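Local structure of hydroxyglutarate synthase (Oryza sativa, 6W1K) at residues Asp19-Thr24 with Thr80-Val85; Ala94-Ala99 with Val129-Pro134; Asn37-Thr42 with Asn220-Asn225. The protein catalyses the iron(II)-dependent decarboxylation and hydroxylation of 2-oxoadipate to D-2-hydroxyglutarate, a step of lysine catabolism in rice plastids. All coordinates share one frame; numbering follows the deposited sequence.

How the contacts relate
From the N terminus, helix 16-36 enters contact 1 first, where 19-24 meets the end of helix 72-81 at 80-85 and closes a loop that takes in helix 38-51 and strand 57-65. Contact 3 starts inside that loop, on 37-42, and ends far along the chain at 220-225, so contacts 1 and 3 cross; they lie on opposite sides of the chain's centre, their centres about 29 Å apart. Contact 2 follows contact 1 in series, joining the hairpin at 94-99 to the loop 129-134, and falls wholly within the span bridged by contact 3. They tie helix 16-36 to the end of helix 72-81, helix 38-51 to loop 220-225, and the hairpin turn to loop 129-134.

Contact 1: Asp19-Thr24 with Thr80-Val85; sequences DSFFRT and TDFGYV
Phe-22 reaches from helix 16-36 into the corner formed by Phe-82 and Tyr-84. Phe-22 CD1 lies 3.6 Å from Phe-82 CB, and the two side chains run past one another in opposite directions, their ring planes inclined at 36°. The far end of the same ring meets the phenol: Phe-22 CZ is 3.4 Å from Tyr-84 CE1, and the side chains cross at about a right angle. Phe-21, the preceding residue of the helix, adds an outer contact, its CD2 3.6 Å from Phe-82 CZ, which sits at the edge of the Phe-21 ring near its plane. Both helix phenylalanines have CG anti to the backbone N, which in Phe-22 (chi1 176°) brings the ring up against Phe-82 and Tyr-84.

The second shell mixes polar and apolar partners. Tyr-84 is anchored by its OH on Pro-120 O, and its ring also meets Phe-79 edge-to-face, while Leu-119 packs on Phe-22. Within the helix, Arg-23 NE pairs with Asp-19 OD1 at 2.8 Å on the syn side of the carboxylate, and Arg-23 NH1 ties it to the carbonyls of Val-115 and Gly-117. Gly-83, with positive phi, is the C' residue of a Schellman motif: Gly-83 N bonds Thr-80 O and Tyr-84 N bonds Phe-79 O. The result is an aromatic cluster packing the N-terminal helix against a Schellman-capped helix end, just before strand 85-92.

Contact 2: Ala94-Ala99 with Val129-Pro134; sequences AKKLRA and VDELSP
Lys-96 stretches across to Glu-131 and hydrogen-bonds the backbone carbonyl there, with Lys-96 NZ 2.7 Å from Glu-131 O. The C=O...N angle is 140°, and the ammonium stands above the carbonyl plane, 40° out of it, rather than on a lone pair. Charge plays a looser part: Lys-96 NZ and Glu-131 OE1 are 5.1 Å apart, too far to touch, though the carboxylate would probably add some electrostatic attraction.

Apolar contact comes from the lysine's methylenes. Lys-96 CD rests 3.6 Å from Glu-131 CB, the two side chains crossing at a slant, and the same CD lies 4.3 Å from Leu-132 CD2. The lysine chain is extended beyond CG, which carries the nitrogen past Glu-131 CB to the carbonyl. An alanine in place of this lysine is likely to leave Glu-131 O without its ammonium donor and to uncover the side of Glu-131 CB and Leu-132 CD2 that the methylenes now cover.

Backbone bonds run within and beside the two segments. Leu-132 N bonds Val-129 O at 3.0 Å, closing the 3-10 turn of 129-131, and Lys-96 is joined by its backbone to Leu-128. Beyond the turn, Ser-133 is the N-cap of helix 134-147, its OG bonded to Ser-136 N, and Leu-132 packs on Ile-140 of that helix.

Lys-96, with positive phi, and Leu-97 both face Phe-92 in a G1 beta bulge, at the turn of the antiparallel hairpin made by strands 85-92 and 97-103.

Contact 3: Asn37-Thr42 with Asn220-Asn225; sequences NPTAKT and NGFKLN
Thr-39 and Thr-42, three residues apart on helix 38-51, set their methyl groups against the ring of Phe-222. Thr-42 CG2 comes to the edge of the ring, near its plane, 3.6 Å from Phe-222 CZ. Thr-39 CG2 approaches obliquely and lies 3.8 Å from Phe-222 CD1, its side chain running opposite to that of the phenylalanine. Both threonines share one rotamer: CG2 is anti to the backbone N, and OG1 sits beside that N (chi1 -67° and -65°). In Thr-39 this sends the methyl to the ring and the hydroxyl to Asp-247 OD1, which it hydrogen-bonds.

Phe-222 has CG anti to its carbonyl carbon (chi1 -57°), directing the ring from the loop onto the helix, where Ile-43 and Leu-46 also touch it; Val-217 of helix 210-219 adds a further contact.

This is surface packing in which a loop phenylalanine, placed after helix 210-219, lies on the first turns of helix 38-51, itself resting through Ala-40 on Ile-266 of the strand that carries Tyr-265 and Glu-267 of the active site.

Contact 1: Asp19-Thr24 with Thr80-Val85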
ATOM      1  N   ASP A  19       1.489 -20.554  -6.533  1.00 22.88           N
ATOM      2  CA  ASP A  19       1.107 -19.338  -7.242  1.00 25.20           C
ATOM      3  C   ASP A  19      -0.397 -19.126  -7.174  1.00 23.66           C
ATOM      4  O   ASP A  19      -0.868 -18.036  -6.808  1.00 21.58           O
ATOM      5  CB  ASP A  19       1.582 -19.436  -8.697  1.00 29.38           C
ATOM      6  CG  ASP A  19       1.431 -18.123  -9.456  1.00 35.27           C
ATOM      7  OD1 ASP A  19       0.284 -17.628  -9.600  1.00 33.45           O
ATOM      8  OD2 ASP A  19       2.469 -17.602  -9.931  1.00 39.43           O
ATOM      9  N   SER A  20      -1.160 -20.180  -7.458  1.00 24.77           N
ATOM     10  CA  SER A  20      -2.624 -20.135  -7.355  1.00 26.41           C
ATOM     11  C   SER A  20      -3.072 -19.810  -5.940  1.00 24.78           C
ATOM     12  O   SER A  20      -3.974 -18.980  -5.718  1.00 24.13           O
ATOM     13  CB  SER A  20      -3.232 -21.485  -7.795  1.00 31.07           C
ATOM     14  OG  SER A  20      -2.927 -21.725  -9.137  1.00 35.55           O
ATOM     15  N   PHE A  21      -2.488 -20.500  -4.965  1.00 22.57           N
ATOM     16  CA  PHE A  21      -2.887 -20.270  -3.580  1.00 21.99           C
ATOM     17  C   PHE A  21      -2.555 -18.844  -3.146  1.00 21.08           C
ATOM     18  O   PHE A  21      -3.392 -18.156  -2.533  1.00 20.22           O
ATOM     19  CB  PHE A  21      -2.226 -21.318  -2.680  1.00 22.77           C
ATOM     20  CG  PHE A  21      -2.522 -21.114  -1.235  1.00 24.59           C
ATOM     21  CD1 PHE A  21      -3.809 -21.241  -0.776  1.00 25.12           C
ATOM     22  CD2 PHE A  21      -1.531 -20.732  -0.354  1.00 25.69           C
ATOM     23  CE1 PHE A  21      -4.105 -21.001   0.559  1.00 25.92           C
ATOM     24  CE2 PHE A  21      -1.813 -20.493   0.984  1.00 26.41           C
ATOM     25  CZ  PHE A  21      -3.102 -20.608   1.432  1.00 26.38           C
ATOM     26  N   PHE A  22      -1.362 -18.351  -3.500  1.00 20.98           N
ATOM     27  CA  PHE A  22      -1.001 -16.982  -3.149  1.00 21.80           C
ATOM     28  C   PHE A  22      -2.009 -15.986  -3.694  1.00 21.93           C
ATOM     29  O   PHE A  22      -2.410 -15.050  -2.987  1.00 20.86           O
ATOM     30  CB  PHE A  22       0.388 -16.632  -3.672  1.00 22.58           C
ATOM     31  CG  PHE A  22       0.779 -15.186  -3.421  1.00 22.16           C
ATOM     32  CD1 PHE A  22       1.220 -14.793  -2.180  1.00 20.83           C
ATOM     33  CD2 PHE A  22       0.685 -14.233  -4.422  1.00 22.61           C
ATOM     34  CE1 PHE A  22       1.588 -13.473  -1.937  1.00 21.52           C
ATOM     35  CE2 PHE A  22       1.035 -12.912  -4.178  1.00 22.01           C
ATOM     36  CZ  PHE A  22       1.489 -12.541  -2.942  1.00 21.19           C
ATOM     37  N   ARG A  23      -2.475 -16.197  -4.921  1.00 21.01           N
ATOM     38  CA  ARG A  23      -3.447 -15.270  -5.490  1.00 22.00           C
ATOM     39  C   ARG A  23      -4.799 -15.325  -4.783  1.00 23.44           C
ATOM     40  O   ARG A  23      -5.473 -14.291  -4.686  1.00 24.33           O
ATOM     41  CB  ARG A  23      -3.612 -15.535  -6.979  1.00 21.61           C
ATOM     42  CG  ARG A  23      -2.345 -15.169  -7.758  1.00 23.15           C
ATOM     43  CD  ARG A  23      -2.458 -15.528  -9.206  1.00 23.77           C
ATOM     44  NE  ARG A  23      -1.221 -15.293  -9.961  1.00 25.16           N
ATOM     45  CZ  ARG A  23      -0.905 -14.142 -10.575  1.00 26.48           C
ATOM     46  NH1 ARG A  23      -1.718 -13.082 -10.483  1.00 26.31           N
ATOM     47  NH2 ARG A  23       0.233 -14.036 -11.268  1.00 27.26           N
ATOM     48  N   THR A  24      -5.232 -16.487  -4.281  1.00 23.76           N
ATOM     49  CA  THR A  24      -6.483 -16.479  -3.501  1.00 23.30           C
ATOM     50  C   THR A  24      -6.309 -15.689  -2.209  1.00 22.06           C
ATOM     51  O   THR A  24      -7.281 -15.115  -1.703  1.00 22.50           O
ATOM     52  CB  THR A  24      -6.988 -17.888  -3.147  1.00 25.10           C
ATOM     53  OG1 THR A  24      -6.132 -18.494  -2.162  1.00 26.16           O
ATOM     54  CG2 THR A  24      -7.115 -18.748  -4.384  1.00 24.78           C
ATOM     55  N   THR A  80       7.752 -13.572   1.488  1.00 24.72           N
ATOM     56  CA  THR A  80       8.971 -14.282   1.096  1.00 25.44           C
ATOM     57  C   THR A  80       8.766 -15.799   1.037  1.00 24.41           C
ATOM     58  O   THR A  80       9.457 -16.469   0.265  1.00 23.64           O
ATOM     59  CB  THR A  80      10.157 -13.944   2.019  1.00 26.32           C
ATOM     60  OG1 THR A  80       9.845 -14.250   3.380  1.00 27.47           O
ATOM     61  CG2 THR A  80      10.492 -12.444   1.891  1.00 25.58           C
ATOM     62  N   ASP A  81       7.819 -16.362   1.805  1.00 24.42           N
ATOM     63  CA  ASP A  81       7.420 -17.756   1.598  1.00 24.67           C
ATOM     64  C   ASP A  81       6.850 -17.985   0.183  1.00 22.41           C
ATOM     65  O   ASP A  81       6.963 -19.073  -0.370  1.00 23.37           O
ATOM     66  CB  ASP A  81       6.367 -18.169   2.629  1.00 26.27           C
ATOM     67  CG  ASP A  81       6.933 -18.433   4.035  1.00 29.14           C
ATOM     68  OD1 ASP A  81       8.163 -18.522   4.228  1.00 29.20           O
ATOM     69  OD2 ASP A  81       6.085 -18.542   4.956  1.00 29.45           O
ATOM     70  N   PHE A  82       6.243 -16.968  -0.409  1.00 21.18           N
ATOM     71  CA  PHE A  82       5.720 -17.027  -1.769  1.00 21.11           C
ATOM     72  C   PHE A  82       6.589 -16.245  -2.754  1.00 23.48           C
ATOM     73  O   PHE A  82       6.098 -15.650  -3.713  1.00 24.24           O
ATOM     74  CB  PHE A  82       4.255 -16.585  -1.752  1.00 20.59           C
ATOM     75  CG  PHE A  82       3.377 -17.623  -1.093  1.00 21.71           C
ATOM     76  CD1 PHE A  82       3.007 -18.786  -1.788  1.00 21.35           C
ATOM     77  CD2 PHE A  82       3.002 -17.497   0.241  1.00 21.41           C
ATOM     78  CE1 PHE A  82       2.271 -19.808  -1.176  1.00 23.48           C
ATOM     79  CE2 PHE A  82       2.252 -18.500   0.856  1.00 22.78           C
ATOM     80  CZ  PHE A  82       1.883 -19.652   0.152  1.00 24.30           C
ATOM     81  N   GLY A  83       7.914 -16.343  -2.586  1.00 23.81           N
ATOM     82  CA  GLY A  83       8.859 -15.997  -3.626  1.00 24.26           C
ATOM     83  C   GLY A  83       9.160 -14.516  -3.776  1.00 22.75           C
ATOM     84  O   GLY A  83       9.918 -14.139  -4.683  1.00 22.75           O
ATOM     85  N   TYR A  84       8.629 -13.670  -2.908  1.00 21.54           N
ATOM     86  CA  TYR A  84       9.000 -12.264  -2.939  1.00 22.04           C
ATOM     87  C   TYR A  84      10.411 -12.059  -2.383  1.00 22.72           C
ATOM     88  O   TYR A  84      10.918 -12.834  -1.571  1.00 23.39           O
ATOM     89  CB  TYR A  84       8.017 -11.407  -2.159  1.00 21.91           C
ATOM     90  CG  TYR A  84       6.757 -11.077  -2.906  1.00 22.33           C
ATOM     91  CD1 TYR A  84       5.815 -12.058  -3.156  1.00 22.77           C
ATOM     92  CD2 TYR A  84       6.535  -9.790  -3.403  1.00 23.06           C
ATOM     93  CE1 TYR A  84       4.660 -11.761  -3.852  1.00 22.42           C
ATOM     94  CE2 TYR A  84       5.395  -9.485  -4.102  1.00 22.69           C
ATOM     95  CZ  TYR A  84       4.447 -10.477  -4.307  1.00 22.60           C
ATOM     96  OH  TYR A  84       3.301 -10.194  -5.017  1.00 22.50           O
ATOM     97  N   VAL A  85      11.038 -10.991  -2.864  1.00 23.42           N
ATOM     98  CA  VAL A  85      12.447 -10.699  -2.624  1.00 24.69           C
ATOM     99  C   VAL A  85      12.506  -9.333  -1.957  1.00 25.30           C
ATOM    100  O   VAL A  85      12.018  -8.354  -2.524  1.00 23.68           O
ATOM    101  CB  VAL A  85      13.246 -10.685  -3.940  1.00 25.81           C
ATOM    102  CG1 VAL A  85      14.734 -10.343  -3.757  1.00 27.03           C
ATOM    103  CG2 VAL A  85      13.138 -12.057  -4.646  1.00 26.39           C
TER

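Contact 2: Ala94-Ala99 with Val129-Pro134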
ATOM      1  N   ALA A  94      10.889  12.149  10.303  1.00 51.12           N
ATOM      2  CA  ALA A  94       9.913  13.016  10.969  1.00 56.54           C
ATOM      3  C   ALA A  94       8.703  12.227  11.464  1.00 48.96           C
ATOM      4  O   ALA A  94       8.154  12.508  12.543  1.00 45.82           O
ATOM      5  CB  ALA A  94       9.466  14.126  10.014  1.00 56.03           C
ATOM      6  N   LYS A  95       8.258  11.261  10.681  1.00 45.75           N
ATOM      7  CA  LYS A  95       7.128  10.423  11.039  1.00 42.89           C
ATOM      8  C   LYS A  95       7.525   9.196  11.849  1.00 40.01           C
ATOM      9  O   LYS A  95       6.637   8.453  12.286  1.00 39.08           O
ATOM     10  CB  LYS A  95       6.396   9.968   9.781  1.00 44.16           C
ATOM     11  CG  LYS A  95       5.685  11.079   9.009  1.00 44.37           C
ATOM     12  CD  LYS A  95       5.139  10.520   7.661  1.00 45.15           C
ATOM     13  CE  LYS A  95       4.113  11.470   7.049  1.00 43.61           C
ATOM     14  NZ  LYS A  95       4.808  12.644   6.448  1.00 43.43           N
ATOM     15  N   LYS A  96       8.822   8.968  12.059  1.00 37.60           N
ATOM     16  CA  LYS A  96       9.316   7.855  12.871  1.00 36.59           C
ATOM     17  C   LYS A  96       8.896   6.510  12.283  1.00 33.36           C
ATOM     18  O   LYS A  96       8.421   5.623  12.993  1.00 32.20           O
ATOM     19  CB  LYS A  96       8.845   7.995  14.324  1.00 40.45           C
ATOM     20  CG  LYS A  96       9.087   9.426  14.883  1.00 45.07           C
ATOM     21  CD  LYS A  96       9.224   9.520  16.385  1.00 50.03           C
ATOM     22  CE  LYS A  96       9.417  11.002  16.856  1.00 59.18           C
ATOM     23  NZ  LYS A  96       9.771  11.056  18.295  1.00 66.45           N
ATOM     24  N   LEU A  97       9.106   6.360  10.972  1.00 32.18           N
ATOM     25  CA  LEU A  97       8.757   5.155  10.240  1.00 31.70           C
ATOM     26  C   LEU A  97       9.965   4.598   9.492  1.00 31.72           C
ATOM     27  O   LEU A  97      10.882   5.327   9.131  1.00 31.11           O
ATOM     28  CB  LEU A  97       7.648   5.434   9.214  1.00 32.71           C
ATOM     29  CG  LEU A  97       6.417   6.232   9.652  1.00 33.54           C
ATOM     30  CD1 LEU A  97       5.541   6.599   8.441  1.00 35.09           C
ATOM     31  CD2 LEU A  97       5.641   5.421  10.683  1.00 32.91           C
ATOM     32  N   ARG A  98       9.931   3.297   9.247  1.00 31.80           N
ATOM     33  CA  ARG A  98      10.875   2.596   8.378  1.00 34.74           C
ATOM     34  C   ARG A  98      10.003   1.753   7.464  1.00 28.66           C
ATOM     35  O   ARG A  98       8.910   1.342   7.857  1.00 28.48           O
ATOM     36  CB  ARG A  98      11.837   1.729   9.206  1.00 44.14           C
ATOM     37  CG  ARG A  98      12.663   0.753   8.429  1.00 54.08           C
ATOM     38  CD  ARG A  98      13.648   0.015   9.358  1.00 60.34           C
ATOM     39  NE  ARG A  98      13.023  -1.109  10.050  1.00 66.04           N
ATOM     40  CZ  ARG A  98      13.061  -2.377   9.630  1.00 70.95           C
ATOM     41  NH1 ARG A  98      13.712  -2.710   8.516  1.00 68.64           N
ATOM     42  NH2 ARG A  98      12.449  -3.325  10.333  1.00 69.30           N
ATOM     43  N   ALA A  99      10.450   1.541   6.222  1.00 26.81           N
ATOM     44  CA  ALA A  99       9.700   0.736   5.276  1.00 25.34           C
ATOM     45  C   ALA A  99      10.667  -0.111   4.457  1.00 25.77           C
ATOM     46  O   ALA A  99      11.818   0.251   4.279  1.00 24.65           O
ATOM     47  CB  ALA A  99       8.852   1.599   4.332  1.00 25.23           C
ATOM     48  N   VAL A 129       8.286   2.454  17.381  1.00 32.36           N
ATOM     49  CA  VAL A 129       7.515   2.733  18.590  1.00 32.10           C
ATOM     50  C   VAL A 129       8.411   3.276  19.688  1.00 34.72           C
ATOM     51  O   VAL A 129       8.010   4.159  20.455  1.00 35.11           O
ATOM     52  CB  VAL A 129       6.785   1.459  19.050  1.00 31.15           C
ATOM     53  CG1 VAL A 129       6.093   1.663  20.413  1.00 31.49           C
ATOM     54  CG2 VAL A 129       5.760   1.078  18.045  1.00 29.78           C
ATOM     55  N   ASP A 130       9.631   2.762  19.775  1.00 38.02           N
ATOM     56  CA  ASP A 130      10.515   3.177  20.854  1.00 43.82           C
ATOM     57  C   ASP A 130      10.945   4.621  20.704  1.00 42.73           C
ATOM     58  O   ASP A 130      11.629   5.126  21.588  1.00 42.82           O
ATOM     59  CB  ASP A 130      11.744   2.268  20.927  1.00 54.45           C
ATOM     60  CG  ASP A 130      12.572   2.297  19.662  1.00 66.27           C
ATOM     61  OD1 ASP A 130      12.199   3.018  18.710  1.00 68.78           O
ATOM     62  OD2 ASP A 130      13.596   1.587  19.620  1.00 73.72           O
ATOM     63  N   GLU A 131      10.568   5.296  19.615  1.00 42.80           N
ATOM     64  CA  GLU A 131      10.885   6.707  19.435  1.00 44.64           C
ATOM     65  C   GLU A 131       9.749   7.629  19.867  1.00 41.95           C
ATOM     66  O   GLU A 131       9.940   8.845  19.902  1.00 41.22           O
ATOM     67  CB  GLU A 131      11.255   6.973  17.971  1.00 49.78           C
ATOM     68  CG  GLU A 131      12.457   6.173  17.525  1.00 56.67           C
ATOM     69  CD  GLU A 131      13.015   6.620  16.175  1.00 65.29           C
ATOM     70  OE1 GLU A 131      12.545   7.642  15.641  1.00 66.35           O
ATOM     71  OE2 GLU A 131      13.928   5.948  15.645  1.00 65.29           O
ATOM     72  N   LEU A 132       8.595   7.087  20.234  1.00 39.79           N
ATOM     73  CA  LEU A 132       7.475   7.917  20.643  1.00 39.37           C
ATOM     74  C   LEU A 132       7.581   8.255  22.123  1.00 39.58           C
ATOM     75  O   LEU A 132       8.447   7.748  22.838  1.00 38.91           O
ATOM     76  CB  LEU A 132       6.154   7.212  20.382  1.00 39.84           C
ATOM     77  CG  LEU A 132       5.917   6.682  18.975  1.00 42.29           C
ATOM     78  CD1 LEU A 132       4.779   5.662  19.009  1.00 42.06           C
ATOM     79  CD2 LEU A 132       5.610   7.844  18.050  1.00 42.89           C
ATOM     80  N   SER A 133       6.659   9.107  22.589  1.00 39.92           N
ATOM     81  CA  SER A 133       6.577   9.449  24.006  1.00 41.32           C
ATOM     82  C   SER A 133       6.328   8.193  24.847  1.00 41.37           C
ATOM     83  O   SER A 133       5.702   7.229  24.382  1.00 39.93           O
ATOM     84  CB  SER A 133       5.434  10.438  24.250  1.00 41.58           C
ATOM     85  OG  SER A 133       4.173   9.780  24.074  1.00 42.25           O
ATOM     86  N   PRO A 134       6.765   8.196  26.103  1.00 44.57           N
ATOM     87  CA  PRO A 134       6.463   7.055  26.979  1.00 45.67           C
ATOM     88  C   PRO A 134       4.978   6.736  27.069  1.00 41.71           C
ATOM     89  O   PRO A 134       4.600   5.556  27.095  1.00 40.27           O
ATOM     90  CB  PRO A 134       7.029   7.504  28.337  1.00 47.66           C
ATOM     91  CG  PRO A 134       8.122   8.471  27.983  1.00 50.48           C
ATOM     92  CD  PRO A 134       7.646   9.189  26.747  1.00 47.98           C
TER

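Contact 3: Asn37-Thr42 with Asn220-Asn225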
ATOM      1  N   ASN A  37     -14.073   0.290   1.688  1.00 29.76           N
ATOM      2  CA  ASN A  37     -13.577   1.484   1.008  1.00 29.98           C
ATOM      3  C   ASN A  37     -14.378   1.722  -0.264  1.00 32.09           C
ATOM      4  O   ASN A  37     -13.928   1.393  -1.376  1.00 30.08           O
ATOM      5  CB  ASN A  37     -12.081   1.348   0.732  1.00 29.79           C
ATOM      6  CG  ASN A  37     -11.280   1.303   2.015  1.00 30.02           C
ATOM      7  OD1 ASN A  37     -10.928   2.350   2.556  1.00 29.51           O
ATOM      8  ND2 ASN A  37     -11.060   0.096   2.552  1.00 29.15           N
ATOM      9  N   PRO A  38     -15.563   2.333  -0.129  1.00 36.74           N
ATOM     10  CA  PRO A  38     -16.418   2.592  -1.297  1.00 37.49           C
ATOM     11  C   PRO A  38     -15.772   3.464  -2.358  1.00 33.97           C
ATOM     12  O   PRO A  38     -16.113   3.333  -3.545  1.00 33.06           O
ATOM     13  CB  PRO A  38     -17.642   3.306  -0.691  1.00 41.73           C
ATOM     14  CG  PRO A  38     -17.574   3.106   0.750  1.00 47.05           C
ATOM     15  CD  PRO A  38     -16.143   2.860   1.117  1.00 41.95           C
ATOM     16  N   THR A  39     -14.877   4.377  -1.972  1.00 33.30           N
ATOM     17  CA  THR A  39     -14.227   5.237  -2.961  1.00 33.78           C
ATOM     18  C   THR A  39     -13.314   4.417  -3.866  1.00 32.67           C
ATOM     19  O   THR A  39     -13.344   4.548  -5.097  1.00 32.49           O
ATOM     20  CB  THR A  39     -13.438   6.348  -2.266  1.00 35.40           C
ATOM     21  OG1 THR A  39     -14.348   7.242  -1.597  1.00 35.39           O
ATOM     22  CG2 THR A  39     -12.590   7.120  -3.278  1.00 36.08           C
ATOM     23  N   ALA A  40     -12.487   3.562  -3.267  1.00 31.33           N
ATOM     24  CA  ALA A  40     -11.606   2.730  -4.063  1.00 31.01           C
ATOM     25  C   ALA A  40     -12.411   1.781  -4.935  1.00 31.09           C
ATOM     26  O   ALA A  40     -12.100   1.598  -6.109  1.00 29.98           O
ATOM     27  CB  ALA A  40     -10.668   1.955  -3.144  1.00 30.89           C
ATOM     28  N   LYS A  41     -13.451   1.163  -4.368  1.00 32.16           N
ATOM     29  CA  LYS A  41     -14.279   0.247  -5.137  1.00 34.00           C
ATOM     30  C   LYS A  41     -14.925   0.957  -6.315  1.00 33.82           C
ATOM     31  O   LYS A  41     -14.994   0.406  -7.418  1.00 34.85           O
ATOM     32  CB  LYS A  41     -15.341  -0.366  -4.234  1.00 38.08           C
ATOM     33  CG  LYS A  41     -16.267  -1.372  -4.892  1.00 43.06           C
ATOM     34  CD  LYS A  41     -17.282  -1.898  -3.883  1.00 51.19           C
ATOM     35  CE  LYS A  41     -18.305  -2.822  -4.540  1.00 61.96           C
ATOM     36  NZ  LYS A  41     -19.478  -3.113  -3.639  1.00 72.50           N
ATOM     37  N   THR A  42     -15.433   2.173  -6.099  1.00 34.55           N
ATOM     38  CA  THR A  42     -16.085   2.884  -7.193  1.00 36.35           C
ATOM     39  C   THR A  42     -15.094   3.252  -8.284  1.00 34.79           C
ATOM     40  O   THR A  42     -15.384   3.098  -9.472  1.00 35.09           O
ATOM     41  CB  THR A  42     -16.775   4.144  -6.685  1.00 40.37           C
ATOM     42  OG1 THR A  42     -17.827   3.763  -5.814  1.00 38.52           O
ATOM     43  CG2 THR A  42     -17.364   4.952  -7.865  1.00 39.81           C
ATOM     44  N   ASN A 220     -15.032  12.827 -11.733  1.00 53.89           N
ATOM     45  CA  ASN A 220     -16.032  11.910 -11.200  1.00 54.59           C
ATOM     46  C   ASN A 220     -16.339  12.168  -9.727  1.00 52.98           C
ATOM     47  O   ASN A 220     -17.064  11.381  -9.113  1.00 54.46           O
ATOM     48  CB  ASN A 220     -15.572  10.469 -11.404  1.00 58.11           C
ATOM     49  CG  ASN A 220     -15.908   9.955 -12.788  1.00 62.39           C
ATOM     50  OD1 ASN A 220     -17.076   9.720 -13.109  1.00 62.13           O
ATOM     51  ND2 ASN A 220     -14.889   9.803 -13.628  1.00 61.32           N
ATOM     52  N   GLY A 221     -15.810  13.250  -9.156  1.00 51.62           N
ATOM     53  CA  GLY A 221     -16.231  13.719  -7.855  1.00 50.98           C
ATOM     54  C   GLY A 221     -15.347  13.351  -6.683  1.00 51.43           C
ATOM     55  O   GLY A 221     -15.727  13.628  -5.534  1.00 53.63           O
ATOM     56  N   PHE A 222     -14.184  12.767  -6.924  1.00 50.27           N
ATOM     57  CA  PHE A 222     -13.312  12.302  -5.852  1.00 51.29           C
ATOM     58  C   PHE A 222     -12.137  13.252  -5.660  1.00 56.65           C
ATOM     59  O   PHE A 222     -11.654  13.872  -6.611  1.00 56.59           O
ATOM     60  CB  PHE A 222     -12.805  10.885  -6.142  1.00 48.29           C
ATOM     61  CG  PHE A 222     -13.908   9.890  -6.350  1.00 46.75           C
ATOM     62  CD1 PHE A 222     -14.706   9.486  -5.287  1.00 46.66           C
ATOM     63  CD2 PHE A 222     -14.165   9.377  -7.607  1.00 46.55           C
ATOM     64  CE1 PHE A 222     -15.740   8.591  -5.480  1.00 46.03           C
ATOM     65  CE2 PHE A 222     -15.192   8.476  -7.806  1.00 45.67           C
ATOM     66  CZ  PHE A 222     -15.981   8.084  -6.743  1.00 46.74           C
ATOM     67  N   LYS A 223     -11.692  13.347  -4.408  1.00 54.76           N
ATOM     68  CA  LYS A 223     -10.668  14.301  -3.978  1.00 54.34           C
ATOM     69  C   LYS A 223      -9.306  13.607  -3.922  1.00 45.55           C
ATOM     70  O   LYS A 223      -9.213  12.561  -3.291  1.00 42.74           O
ATOM     71  CB  LYS A 223     -11.027  14.838  -2.595  1.00 66.38           C
ATOM     72  CG  LYS A 223     -10.374  16.159  -2.236  1.00 78.04           C
ATOM     73  CD  LYS A 223     -10.649  16.607  -0.822  1.00 91.44           C
ATOM     74  CE  LYS A 223     -12.124  16.768  -0.538  1.00 91.98           C
ATOM     75  NZ  LYS A 223     -12.729  17.773  -1.441  1.00 90.46           N
ATOM     76  N   LEU A 224      -8.291  14.176  -4.554  1.00 41.16           N
ATOM     77  CA  LEU A 224      -6.943  13.651  -4.474  1.00 39.16           C
ATOM     78  C   LEU A 224      -6.180  14.262  -3.302  1.00 37.60           C
ATOM     79  O   LEU A 224      -6.372  15.425  -2.956  1.00 36.66           O
ATOM     80  CB  LEU A 224      -6.200  13.944  -5.778  1.00 39.44           C
ATOM     81  CG  LEU A 224      -6.812  13.302  -7.028  1.00 41.46           C
ATOM     82  CD1 LEU A 224      -6.099  13.741  -8.304  1.00 43.60           C
ATOM     83  CD2 LEU A 224      -6.771  11.797  -6.906  1.00 41.43           C
ATOM     84  N   ASN A 225      -5.277  13.468  -2.720  1.00 37.73           N
ATOM     85  CA  ASN A 225      -4.333  13.972  -1.724  1.00 39.95           C
ATOM     86  C   ASN A 225      -3.629  15.221  -2.247  1.00 40.98           C
ATOM     87  O   ASN A 225      -2.935  15.165  -3.264  1.00 39.87           O
ATOM     88  CB  ASN A 225      -3.306  12.878  -1.398  1.00 41.43           C
ATOM     89  CG  ASN A 225      -2.296  13.309  -0.351  1.00 44.29           C
ATOM     90  OD1 ASN A 225      -2.123  14.492  -0.103  1.00 45.69           O
ATOM     91  ND2 ASN A 225      -1.627  12.341   0.273  1.00 43.07           N
TER